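Local coordinates for probable transcriptional regulator (Pseudomonas aeruginosa, PDB 2ESN), which probably regulates transcription as a LysR-type factor, binding DNA through a helix-turn-helix region and sensing a still unidentified small molecule through its substrate-binding domain, at residues R101-A106 with H294-G299; G156-H161 with V279-S284. One frame throughout, in Å; residues are numbered along the deposited sequence.

Overall arrangement
Coming from the N-terminal helix-turn-helix region, the chain enters the substrate-binding domain and soon lays down strand 102-107, the first half of contact 1. Strand 153-157 follows, next to it and parallel in the same sheet, and runs into the loop that belongs to contact 2. That contact closes when strand 278-285 returns antiparallel beside 153-157. Helix 293-303 comes next and closes contact 1 against strand 102-107, so contact 2 is nested inside the larger loop. The centres lie about 17 Å apart, yet the two contacts touch: Leu282 packs on Phe105 and Ile298, joining the sheet to the helix that covers it.

Contact 1 of 2, residues R101-A106 with H294-G299; sequences RTFVFA and HAWMIG
Met297 reaches from helix 293-303 toward two phenylalanines of strand 102-107 and meets each in a different way. Its methyl CE lies over one face of the Phe103 ring, a CH-pi contact 4.0 Å from the ring centroid and 14° off the normal. The Phe105 ring is met at its edge instead: CZ comes 3.9 Å from Met297 CG and 4.1 Å from SD. The sulfur thus has a Met-aromatic contact with each ring, at a distance above the face of Phe103 and at the edge of Phe105. Met297 leaves the helix with CG opposite the backbone N (chi1 -179°), then bends at chi2 and chi3, which turns the methyl back over Phe103.

Further apolar contact comes from Trp296. Its side chain and that of Phe103 run at about a right angle to each other, with CE3 4.1 Å from Phe103 CZ, and Phe94 meets the indole as well. On the opposite face of Phe103 from the methyl, Arg101 NE lies offset toward the rim.

The polar ends meet through a third residue. Arg101 NH2 and His294 NE2 are 4.4 Å apart and not bonded to each other; Asp152 OD1 takes a salt bridge from the arginine and a hydrogen bond from the histidine. Strand and helix are thus joined directly by apolar and sulfur-aromatic packing, with a shared carboxylate linking the polar groups beside it.

Contact 2 of 2, residues G156-H161 with V279-S284; sequences GYDEEH and VLRLYS
Gly156 and Arg281 form an antiparallel hydrogen-bonded pair where strands 153-157 and 278-285 run side by side. Arg281 N gives a short bond of 2.6 Å to Gly156 O. The return bond, Gly156 N to Arg281 O, is longer at 3.3 Å. Leu280 CA also approaches Gly156 O, at 3.3 Å, as a CA-H...O contact.

Beyond Tyr157 and Leu280 the chains part, and water links Asp158 to Val279. One water accepts from Asp158 N at 2.7 Å and donates to Val279 O; a second accepts from Val279 N at 2.9 Å and donates to Asp158 O. The polar backbone atoms of both residues are therefore bridged without direct bonds.

The Asp158 carboxylate faces two side chains. Tyr283 OH donates to OD1 across 2.8 Å, arriving from above the carboxylate plane, while OD1 lies at the edge of the tyrosine ring; Lys140 NZ is a further partner of that hydroxyl and also bonds Tyr157 O. The Arg281 chain bends at chi2 and chi3 (-58°), bringing one guanidinium face against Asp158 OD2. The salt bridge from OD2 to NH1 has doubtful geometry, the oxygen being modelled too close to that group. Arg281 NE has a second carboxylate partner, Asp172.

Tyr157 turns elsewhere: CD1 touches Leu280 CD2 at 3.8 Å, and its hydroxyl bonds Tyr178 OH. The arrangement is an antiparallel strand pair giving way to a water-bridged loop, in a LysR-type substrate-binding domain of the periplasmic-binding-protein fold.

Contact 1 of 2, residues R101-A106 with H294-G299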
# COMPACT_ATOMS: atom_id res chain seq x y z
N ARG C 101 -13.38 -20.27 -15.77
CA ARG C 101 -13.08 -19.11 -14.96
C ARG C 101 -13.36 -19.24 -13.47
O ARG C 101 -14.11 -20.15 -13.01
CB ARG C 101 -13.63 -17.84 -15.54
CG ARG C 101 -15.05 -17.67 -15.52
CD ARG C 101 -15.30 -16.29 -16.07
NE ARG C 101 -15.10 -15.32 -15.00
CZ ARG C 101 -14.69 -14.07 -15.18
NH1 ARG C 101 -14.40 -13.64 -16.40
NH2 ARG C 101 -14.55 -13.29 -14.11
N THR C 102 -12.69 -18.37 -12.72
CA THR C 102 -12.80 -18.26 -11.27
C THR C 102 -13.49 -16.94 -11.07
O THR C 102 -13.06 -15.92 -11.59
CB THR C 102 -11.41 -18.30 -10.63
OG1 THR C 102 -10.79 -19.53 -10.99
CG2 THR C 102 -11.43 -18.23 -9.08
N PHE C 103 -14.66 -16.98 -10.40
CA PHE C 103 -15.33 -15.83 -9.86
C PHE C 103 -14.84 -15.53 -8.44
O PHE C 103 -14.72 -16.45 -7.61
CB PHE C 103 -16.85 -16.02 -9.91
CG PHE C 103 -17.38 -16.08 -11.30
CD1 PHE C 103 -17.34 -17.28 -12.03
CD2 PHE C 103 -17.89 -14.95 -11.90
CE1 PHE C 103 -17.77 -17.36 -13.34
CE2 PHE C 103 -18.35 -14.98 -13.18
CZ PHE C 103 -18.34 -16.20 -13.91
N VAL C 104 -14.53 -14.25 -8.19
CA VAL C 104 -13.95 -13.83 -6.89
C VAL C 104 -14.99 -12.99 -6.18
O VAL C 104 -15.49 -12.02 -6.75
CB VAL C 104 -12.61 -13.04 -7.02
CG1 VAL C 104 -12.04 -12.61 -5.59
CG2 VAL C 104 -11.57 -13.86 -7.80
N PHE C 105 -15.40 -13.44 -4.99
CA PHE C 105 -16.41 -12.73 -4.23
C PHE C 105 -15.78 -12.29 -2.91
O PHE C 105 -14.96 -13.01 -2.35
CB PHE C 105 -17.62 -13.65 -3.86
CG PHE C 105 -18.53 -14.01 -5.00
CD1 PHE C 105 -19.81 -13.50 -5.04
CD2 PHE C 105 -18.15 -14.93 -5.97
CE1 PHE C 105 -20.72 -13.86 -6.08
CE2 PHE C 105 -19.07 -15.35 -7.00
CZ PHE C 105 -20.34 -14.77 -7.04
N ALA C 106 -16.20 -11.12 -2.43
CA ALA C 106 -15.85 -10.56 -1.14
C ALA C 106 -17.01 -10.97 -0.34
O ALA C 106 -18.16 -10.85 -0.77
CB ALA C 106 -15.85 -9.05 -1.20
N HIS C 294 -20.05 -11.81 -15.91
CA HIS C 294 -20.74 -11.12 -14.86
C HIS C 294 -22.24 -11.12 -15.06
O HIS C 294 -22.98 -11.31 -14.10
CB HIS C 294 -20.25 -9.68 -14.75
CG HIS C 294 -19.00 -9.56 -13.96
ND1 HIS C 294 -18.82 -8.59 -13.00
CD2 HIS C 294 -17.87 -10.32 -13.96
CE1 HIS C 294 -17.61 -8.73 -12.46
NE2 HIS C 294 -17.03 -9.79 -13.01
N ALA C 295 -22.69 -10.90 -16.29
CA ALA C 295 -24.13 -10.94 -16.60
C ALA C 295 -24.71 -12.35 -16.31
O ALA C 295 -25.77 -12.47 -15.77
CB ALA C 295 -24.38 -10.53 -18.11
N TRP C 296 -23.98 -13.41 -16.65
CA TRP C 296 -24.46 -14.77 -16.36
C TRP C 296 -24.61 -15.00 -14.83
O TRP C 296 -25.68 -15.46 -14.33
CB TRP C 296 -23.53 -15.76 -16.99
CG TRP C 296 -23.79 -17.19 -16.64
CD1 TRP C 296 -24.70 -18.02 -17.21
CD2 TRP C 296 -23.10 -17.98 -15.65
NE1 TRP C 296 -24.62 -19.26 -16.65
CE2 TRP C 296 -23.68 -19.26 -15.66
CE3 TRP C 296 -22.07 -17.69 -14.73
CZ2 TRP C 296 -23.24 -20.29 -14.83
CZ3 TRP C 296 -21.63 -18.75 -13.87
CH2 TRP C 296 -22.23 -20.02 -13.94
N MET C 297 -23.55 -14.64 -14.09
CA MET C 297 -23.54 -14.89 -12.66
C MET C 297 -24.63 -14.08 -12.01
O MET C 297 -25.33 -14.56 -11.09
CB MET C 297 -22.17 -14.62 -12.04
CG MET C 297 -22.15 -14.92 -10.49
SD MET C 297 -22.49 -16.62 -10.02
CE MET C 297 -21.01 -17.27 -10.40
N ILE C 298 -24.83 -12.85 -12.48
CA ILE C 298 -25.95 -12.06 -11.99
C ILE C 298 -27.29 -12.80 -12.21
O ILE C 298 -28.10 -12.92 -11.30
CB ILE C 298 -26.01 -10.68 -12.61
CG1 ILE C 298 -24.93 -9.77 -12.03
CG2 ILE C 298 -27.33 -10.02 -12.30
CD1 ILE C 298 -24.65 -8.53 -12.90
N GLY C 299 -27.52 -13.31 -13.42
CA GLY C 299 -28.73 -14.10 -13.67
C GLY C 299 -28.83 -15.42 -12.89
O GLY C 299 -29.93 -15.88 -12.57

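Contact 2 of 2, residues G156-H161 with V279-S284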
# COMPACT_ATOMS: atom_id res chain seq x y z
N GLY C 156 -23.49 -8.90 0.84
CA GLY C 156 -23.85 -8.31 2.14
C GLY C 156 -25.30 -7.84 2.08
O GLY C 156 -26.03 -8.21 1.19
N TYR C 157 -25.70 -7.00 3.02
CA TYR C 157 -27.00 -6.34 2.98
C TYR C 157 -26.88 -4.82 3.25
O TYR C 157 -25.84 -4.36 3.77
CB TYR C 157 -28.05 -7.07 3.87
CG TYR C 157 -27.92 -7.00 5.42
CD1 TYR C 157 -27.36 -8.08 6.15
CD2 TYR C 157 -28.48 -5.91 6.14
CE1 TYR C 157 -27.30 -8.07 7.57
CE2 TYR C 157 -28.45 -5.88 7.57
CZ TYR C 157 -27.84 -6.95 8.28
OH TYR C 157 -27.78 -6.90 9.67
N ASP C 158 -27.89 -4.05 2.85
CA ASP C 158 -27.85 -2.57 3.06
C ASP C 158 -28.43 -2.32 4.40
O ASP C 158 -29.53 -2.78 4.70
CB ASP C 158 -28.67 -1.74 2.03
CG ASP C 158 -28.25 -1.97 0.56
OD1 ASP C 158 -27.04 -2.11 0.24
OD2 ASP C 158 -29.19 -1.99 -0.28
N GLU C 159 -27.70 -1.58 5.21
CA GLU C 159 -28.24 -1.04 6.46
C GLU C 159 -29.08 0.22 6.20
O GLU C 159 -28.56 1.32 5.98
CB GLU C 159 -27.13 -0.82 7.49
CG GLU C 159 -27.63 -0.61 8.92
CD GLU C 159 -26.47 -0.40 9.92
OE1 GLU C 159 -25.33 -0.89 9.65
OE2 GLU C 159 -26.71 0.23 10.97
N GLU C 160 -30.38 0.00 6.12
CA GLU C 160 -31.43 1.00 6.35
C GLU C 160 -31.41 2.37 5.63
O GLU C 160 -30.86 3.33 6.18
CB GLU C 160 -31.55 1.25 7.86
CG GLU C 160 -30.44 2.17 8.41
CD GLU C 160 -30.74 2.70 9.78
OE1 GLU C 160 -31.34 1.92 10.55
OE2 GLU C 160 -30.37 3.87 10.09
N HIS C 161 -31.90 2.49 4.40
CA HIS C 161 -31.67 1.57 3.32
C HIS C 161 -30.49 2.32 2.67
O HIS C 161 -30.67 3.31 1.93
CB HIS C 161 -32.91 1.52 2.42
CG HIS C 161 -34.16 1.09 3.13
ND1 HIS C 161 -35.03 0.16 2.61
CD2 HIS C 161 -34.67 1.46 4.33
CE1 HIS C 161 -36.04 -0.03 3.46
NE2 HIS C 161 -35.84 0.75 4.51
N VAL C 279 -32.14 -7.94 3.53
CA VAL C 279 -32.14 -8.47 2.20
C VAL C 279 -30.69 -8.56 1.81
O VAL C 279 -30.00 -7.52 1.83
CB VAL C 279 -32.95 -7.55 1.21
CG1 VAL C 279 -32.91 -8.10 -0.20
CG2 VAL C 279 -34.39 -7.46 1.67
N LEU C 280 -30.22 -9.79 1.53
CA LEU C 280 -28.81 -10.00 1.16
C LEU C 280 -28.67 -9.65 -0.32
O LEU C 280 -29.57 -9.89 -1.09
CB LEU C 280 -28.35 -11.46 1.37
CG LEU C 280 -28.26 -11.99 2.81
CD1 LEU C 280 -27.60 -13.36 2.78
CD2 LEU C 280 -27.45 -11.06 3.72
N ARG C 281 -27.55 -9.08 -0.70
CA ARG C 281 -27.42 -8.64 -2.07
C ARG C 281 -26.08 -8.89 -2.67
O ARG C 281 -25.09 -9.21 -2.01
CB ARG C 281 -27.87 -7.18 -2.28
CG ARG C 281 -27.54 -6.27 -1.17
CD ARG C 281 -28.66 -5.28 -0.95
NE ARG C 281 -28.92 -4.52 -2.14
CZ ARG C 281 -29.94 -3.67 -2.29
NH1 ARG C 281 -30.80 -3.50 -1.28
NH2 ARG C 281 -30.07 -3.00 -3.43
N LEU C 282 -26.10 -8.82 -3.99
CA LEU C 282 -24.92 -9.08 -4.77
C LEU C 282 -24.56 -7.72 -5.33
O LEU C 282 -25.33 -7.12 -6.07
CB LEU C 282 -25.31 -10.08 -5.87
CG LEU C 282 -24.21 -10.38 -6.88
CD1 LEU C 282 -23.11 -11.19 -6.17
CD2 LEU C 282 -24.77 -11.09 -8.18
N TYR C 283 -23.39 -7.22 -4.96
CA TYR C 283 -22.89 -5.97 -5.47
C TYR C 283 -21.82 -6.14 -6.56
O TYR C 283 -20.95 -7.02 -6.47
CB TYR C 283 -22.28 -5.14 -4.37
CG TYR C 283 -23.14 -4.93 -3.15
CD1 TYR C 283 -23.03 -5.80 -2.06
CD2 TYR C 283 -23.99 -3.82 -3.05
CE1 TYR C 283 -23.76 -5.62 -0.92
CE2 TYR C 283 -24.75 -3.63 -1.89
CZ TYR C 283 -24.62 -4.54 -0.82
OH TYR C 283 -25.36 -4.38 0.35
N SER C 284 -21.91 -5.27 -7.57
CA SER C 284 -20.90 -5.15 -8.59
C SER C 284 -20.77 -3.70 -9.09
O SER C 284 -21.69 -2.87 -8.92
CB SER C 284 -21.19 -6.06 -9.78
OG SER C 284 -22.47 -5.75 -10.26
O HOH W 1 -31.64 -5.13 4.17
O HOH W 2 -30.33 -4.91 1.92